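TRAP dicarboxylate ABC transporter, substrate-binding protein (Roseobacter denitrificans, PDB 4OVQ) binds beta-D-glucuronate and probably delivers it, as the periplasmic solute-binding component, to a TRAP-type transporter. Local coordinates at residues A159-N171 / L197-W209. Residues are numbered along the deposited sequence; the frame is centred on the assembly and turned at random.
With BDP (beta-D-glucopyranuronic acid), chain C.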
loop_
_atom_site.group_PDB
_atom_site.type_symbol
_atom_site.label_atom_id
_atom_site.label_comp_id
_atom_site.label_asym_id
_atom_site.label_seq_id
_atom_site.Cartn_x
_atom_site.Cartn_y
_atom_site.Cartn_z
ATOM N N ALA A 159 11.753 15.547 -16.327
ATOM C CA ALA A 159 13.164 15.654 -16.657
ATOM C C ALA A 159 14.077 15.358 -15.464
ATOM O O ALA A 159 15.164 14.831 -15.650
ATOM C CB ALA A 159 13.478 17.039 -17.214
ATOM N N ASP A 160 13.642 15.690 -14.250
ATOM C CA ASP A 160 14.468 15.438 -13.063
ATOM C C ASP A 160 14.601 13.957 -12.710
ATOM O O ASP A 160 15.482 13.583 -11.942
ATOM C CB ASP A 160 13.913 16.185 -11.857
ATOM C CG ASP A 160 13.966 17.681 -12.034
ATOM O OD1 ASP A 160 14.960 18.160 -12.619
ATOM O OD2 ASP A 160 13.010 18.357 -11.589
ATOM N N VAL A 161 13.731 13.123 -13.275
ATOM C CA VAL A 161 13.752 11.686 -13.009
ATOM C C VAL A 161 14.615 10.957 -14.051
ATOM O O VAL A 161 15.010 9.814 -13.865
ATOM C CB VAL A 161 12.300 11.101 -12.999
ATOM C CG1 VAL A 161 12.288 9.636 -12.618
ATOM C CG2 VAL A 161 11.404 11.875 -12.028
ATOM N N GLU A 162 14.908 11.617 -15.167
ATOM C CA GLU A 162 15.660 10.956 -16.228
ATOM C C GLU A 162 17.003 10.482 -15.690
ATOM O O GLU A 162 17.740 11.250 -15.078
ATOM C CB GLU A 162 15.860 11.904 -17.423
ATOM C CG GLU A 162 17.090 11.593 -18.291
ATOM C CD GLU A 162 16.880 10.466 -19.292
ATOM O OE1 GLU A 162 15.709 10.140 -19.598
ATOM O OE2 GLU A 162 17.905 9.913 -19.768
ATOM N N GLY A 163 17.290 9.198 -15.900
ATOM C CA GLY A 163 18.536 8.589 -15.485
ATOM C C GLY A 163 18.570 8.174 -14.025
ATOM O O GLY A 163 19.543 7.558 -13.598
HETATM N N MSE A 164 17.537 8.501 -13.257
HETATM C CA MSE A 164 17.538 8.176 -11.832
HETATM C C MSE A 164 17.132 6.699 -11.599
HETATM O O MSE A 164 16.132 6.237 -12.155
HETATM C CB MSE A 164 16.598 9.117 -11.065
HETATM C CG MSE A 164 16.727 9.020 -9.559
HETATM SE SE MSE A 164 15.464 10.180 -8.625
HETATM C CE MSE A 164 16.277 11.887 -8.972
ATOM N N LYS A 165 17.887 5.974 -10.767
ATOM C CA LYS A 165 17.546 4.590 -10.401
ATOM C C LYS A 165 16.573 4.695 -9.252
ATOM O O LYS A 165 16.937 5.136 -8.162
ATOM C CB LYS A 165 18.769 3.779 -9.930
ATOM C CG LYS A 165 19.959 3.776 -10.878
ATOM C CD LYS A 165 21.168 3.064 -10.217
ATOM C CE LYS A 165 21.762 3.844 -9.002
ATOM N NZ LYS A 165 22.720 4.901 -9.482
ATOM N N VAL A 166 15.322 4.329 -9.492
ATOM C CA VAL A 166 14.286 4.459 -8.458
ATOM C C VAL A 166 13.714 3.089 -8.085
ATOM O O VAL A 166 13.242 2.333 -8.920
ATOM C CB VAL A 166 13.137 5.378 -8.905
ATOM C CG1 VAL A 166 12.172 5.595 -7.734
ATOM C CG2 VAL A 166 13.679 6.715 -9.484
ATOM N N ARG A 167 13.805 2.759 -6.801
ATOM C CA ARG A 167 13.216 1.537 -6.298
ATOM C C ARG A 167 11.704 1.672 -6.291
ATOM O O ARG A 167 11.146 2.718 -5.920
ATOM C CB ARG A 167 13.696 1.244 -4.881
ATOM C CG ARG A 167 13.099 -0.051 -4.248
ATOM C CD ARG A 167 11.793 0.234 -3.526
ATOM N NE ARG A 167 11.150 -0.957 -2.979
ATOM C CZ ARG A 167 10.041 -0.918 -2.255
ATOM N NH1 ARG A 167 9.486 0.256 -1.989
ATOM N NH2 ARG A 167 9.514 -2.049 -1.793
ATOM N N VAL A 168 11.079 0.570 -6.690
ATOM C CA VAL A 168 9.633 0.423 -6.614
ATOM C C VAL A 168 9.254 -0.921 -6.050
ATOM O O VAL A 168 10.085 -1.823 -5.936
ATOM C CB VAL A 168 8.954 0.564 -8.009
ATOM C CG1 VAL A 168 9.055 2.006 -8.498
ATOM C CG2 VAL A 168 9.585 -0.369 -9.028
HETATM N N MSE A 169 7.985 -1.054 -5.668
HETATM C CA MSE A 169 7.448 -2.364 -5.286
HETATM C C MSE A 169 7.359 -3.292 -6.470
HETATM O O MSE A 169 7.497 -2.848 -7.604
HETATM C CB MSE A 169 6.068 -2.200 -4.669
HETATM C CG MSE A 169 6.060 -1.432 -3.329
HETATM SE SE MSE A 169 4.367 -1.380 -2.395
HETATM C CE MSE A 169 3.417 -0.087 -3.543
ATOM N N ASN A 170 7.125 -4.575 -6.169
ATOM C CA ASN A 170 7.065 -5.618 -7.184
ATOM C C ASN A 170 5.735 -5.664 -7.973
ATOM O O ASN A 170 4.873 -6.482 -7.698
ATOM C CB ASN A 170 7.339 -6.954 -6.497
ATOM C CG ASN A 170 8.714 -7.005 -5.860
ATOM O OD1 ASN A 170 9.723 -7.216 -6.540
ATOM N ND2 ASN A 170 8.772 -6.805 -4.558
ATOM N N ASN A 171 5.603 -4.758 -8.934
ATOM C CA ASN A 171 4.423 -4.652 -9.791
ATOM C C ASN A 171 4.843 -3.934 -11.060
ATOM O O ASN A 171 5.394 -2.832 -11.008
ATOM C CB ASN A 171 3.279 -3.922 -9.039
ATOM C CG ASN A 171 1.965 -3.864 -9.843
ATOM O OD1 ASN A 171 1.970 -3.903 -11.079
ATOM N ND2 ASN A 171 0.844 -3.781 -9.138
ATOM N N LEU A 197 19.870 2.483 -0.771
ATOM C CA LEU A 197 20.029 3.931 -0.822
ATOM C C LEU A 197 21.375 4.349 -0.236
ATOM O O LEU A 197 22.046 5.240 -0.780
ATOM C CB LEU A 197 18.906 4.598 -0.043
ATOM C CG LEU A 197 17.505 4.564 -0.637
ATOM C CD1 LEU A 197 16.457 5.020 0.399
ATOM C CD2 LEU A 197 17.488 5.455 -1.879
ATOM N N LYS A 198 21.751 3.713 0.881
ATOM C CA LYS A 198 23.025 3.954 1.556
ATOM C C LYS A 198 24.220 3.771 0.620
ATOM O O LYS A 198 25.119 4.627 0.557
ATOM C CB LYS A 198 23.153 3.020 2.762
ATOM C CG LYS A 198 24.383 3.271 3.599
ATOM C CD LYS A 198 24.517 2.248 4.715
ATOM C CE LYS A 198 25.598 2.632 5.714
ATOM N NZ LYS A 198 25.163 3.777 6.550
ATOM N N THR A 199 24.240 2.660 -0.109
ATOM C CA THR A 199 25.372 2.314 -0.967
ATOM C C THR A 199 25.264 2.854 -2.402
ATOM O O THR A 199 26.209 2.775 -3.173
ATOM C CB THR A 199 25.504 0.810 -1.083
ATOM O OG1 THR A 199 24.323 0.275 -1.711
ATOM C CG2 THR A 199 25.691 0.196 0.275
ATOM N N GLY A 200 24.125 3.447 -2.749
ATOM C CA GLY A 200 23.964 3.992 -4.089
ATOM C C GLY A 200 23.540 2.990 -5.152
ATOM O O GLY A 200 23.584 3.318 -6.364
ATOM N N VAL A 201 23.156 1.777 -4.740
ATOM C CA VAL A 201 22.580 0.803 -5.654
ATOM C C VAL A 201 21.285 1.334 -6.280
ATOM O O VAL A 201 21.008 1.046 -7.453
ATOM C CB VAL A 201 22.343 -0.544 -4.954
ATOM C CG1 VAL A 201 21.470 -1.458 -5.792
ATOM C CG2 VAL A 201 23.685 -1.211 -4.636
ATOM N N VAL A 202 20.509 2.106 -5.514
ATOM C CA VAL A 202 19.444 2.915 -6.106
ATOM C C VAL A 202 19.676 4.351 -5.687
ATOM O O VAL A 202 20.360 4.611 -4.707
ATOM C CB VAL A 202 18.005 2.439 -5.706
ATOM C CG1 VAL A 202 17.729 1.052 -6.266
ATOM C CG2 VAL A 202 17.795 2.425 -4.194
ATOM N N ASP A 203 19.147 5.286 -6.462
ATOM C CA ASP A 203 19.272 6.701 -6.159
ATOM C C ASP A 203 18.127 7.200 -5.291
ATOM O O ASP A 203 18.280 8.157 -4.552
ATOM C CB ASP A 203 19.251 7.511 -7.459
ATOM C CG ASP A 203 20.428 7.188 -8.384
ATOM O OD1 ASP A 203 21.582 6.995 -7.901
ATOM O OD2 ASP A 203 20.221 7.101 -9.621
ATOM N N GLY A 204 16.957 6.589 -5.414
ATOM C CA GLY A 204 15.774 7.070 -4.733
ATOM C C GLY A 204 14.725 5.987 -4.643
ATOM O O GLY A 204 14.922 4.838 -5.082
ATOM N N ALA A 205 13.601 6.372 -4.065
ATOM C CA ALA A 205 12.462 5.499 -3.927
ATOM C C ALA A 205 11.225 6.379 -3.780
ATOM O O ALA A 205 11.257 7.556 -4.105
ATOM C CB ALA A 205 12.670 4.601 -2.726
ATOM N N GLU A 206 10.103 5.808 -3.349
ATOM C CA GLU A 206 8.883 6.585 -3.189
ATOM C C GLU A 206 7.987 5.940 -2.139
ATOM O O GLU A 206 7.911 4.705 -2.040
ATOM C CB GLU A 206 8.170 6.759 -4.533
ATOM C CG GLU A 206 8.047 5.520 -5.414
ATOM C CD GLU A 206 6.893 4.588 -5.015
ATOM O OE1 GLU A 206 7.161 3.375 -4.781
ATOM O OE2 GLU A 206 5.722 5.047 -4.953
ATOM N N ASN A 207 7.331 6.774 -1.329
ATOM C CA ASN A 207 6.495 6.258 -0.274
ATOM C C ASN A 207 5.771 7.362 0.453
ATOM O O ASN A 207 5.958 8.523 0.155
ATOM C CB ASN A 207 7.299 5.415 0.716
ATOM C CG ASN A 207 6.546 4.173 1.128
ATOM O OD1 ASN A 207 5.409 4.285 1.588
ATOM N ND2 ASN A 207 7.131 2.994 0.922
ATOM N N ASN A 208 4.915 6.981 1.392
ATOM C CA ASN A 208 4.222 7.968 2.225
ATOM C C ASN A 208 5.160 8.515 3.323
ATOM O O ASN A 208 6.262 8.013 3.539
ATOM C CB ASN A 208 2.979 7.328 2.826
ATOM C CG ASN A 208 3.274 6.019 3.545
ATOM O OD1 ASN A 208 4.198 5.913 4.336
ATOM N ND2 ASN A 208 2.461 4.986 3.258
ATOM N N TRP A 209 4.723 9.563 4.029
ATOM C CA TRP A 209 5.568 10.142 5.075
ATOM C C TRP A 209 5.961 9.172 6.173
ATOM O O TRP A 209 7.120 9.115 6.569
ATOM C CB TRP A 209 4.930 11.368 5.739
ATOM C CG TRP A 209 4.863 12.580 4.894
ATOM C CD1 TRP A 209 3.759 13.076 4.286
ATOM C CD2 TRP A 209 5.937 13.481 4.584
ATOM N NE1 TRP A 209 4.065 14.230 3.607
ATOM C CE2 TRP A 209 5.397 14.505 3.778
ATOM C CE3 TRP A 209 7.301 13.517 4.898
ATOM C CZ2 TRP A 209 6.177 15.567 3.286
ATOM C CZ3 TRP A 209 8.074 14.570 4.402
ATOM C CH2 TRP A 209 7.499 15.580 3.609
HETATM C C1 BDP C . 4.374 1.032 2.418
HETATM C C2 BDP C . 3.358 -0.060 2.628
HETATM C C3 BDP C . 4.102 -1.307 2.837
HETATM C C4 BDP C . 4.961 -1.602 1.654
HETATM C C5 BDP C . 5.914 -0.458 1.397
HETATM C C6 BDP C . 6.796 -0.674 0.156
HETATM O O2 BDP C . 2.648 0.294 3.863
HETATM O O3 BDP C . 3.070 -2.362 2.871
HETATM O O4 BDP C . 5.723 -2.862 1.884
HETATM O O5 BDP C . 5.212 0.768 1.243
HETATM O O6A BDP C . 7.192 -1.846 -0.118
HETATM O O1 BDP C . 3.793 2.282 2.182
HETATM O O6B BDP C . 7.175 0.386 -0.398
HETATM O O HOH W 1 21.746 6.419 -11.931
HETATM O O HOH W 2 24.749 5.494 -7.678
HETATM O O HOH W 3 9.674 2.825 -3.597
HETATM O O HOH W 4 6.207 1.214 -6.057
#
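Strands 165-168 and 204-207 run roughly parallel into the glucuronate pocket of this family 7 solute-binding protein, joined by a single beta bridge between Val166 and Gly204. Arg167 N donates to Gly204 O at 2.9 Å. At the other end, Lys165 O accepts from both Asp203 N and Gly204 N. The Asp203 side chain accepts in turn: Lys165 N points almost straight (178°) at Asp203 OD2, 2.8 Å away, on the anti side, tilted out of the carboxylate plane. The lysine chain bends at its last two torsions (chi3 -68°, chi4 -83°), which curls NZ back over the carboxylate plane to a salt bridge with Asp203 OD1 at 2.9 Å. One water links Lys165 NZ, Asp203 OD2 and Gly163 O. With an alanine at Asp203, Lys165 NZ would probably lose its charge partner and Lys165 N its acceptor. Toward the ligand, a water accepts from Arg167 NH1 and Glu206 N and lies near Arg167 O and Glu206 OE1. Glu206 OE2 forms a salt bridge with Arg146 and a hydrogen bond with His229. Arg167 NE bonds to Met188 O, and its guanidinium meets the sugar carboxylate edge-on, with NH1 2.8 Å from BDP O6B and NH2 2.9 Å from BDP O6A. Asn207 ND2 donates to the ring oxygen, BDP O5, at 3.0 Å. The paired Arg167 bonds are consistent with a preference for an acidic sugar, its charge probably balanced by Arg167 and Arg146.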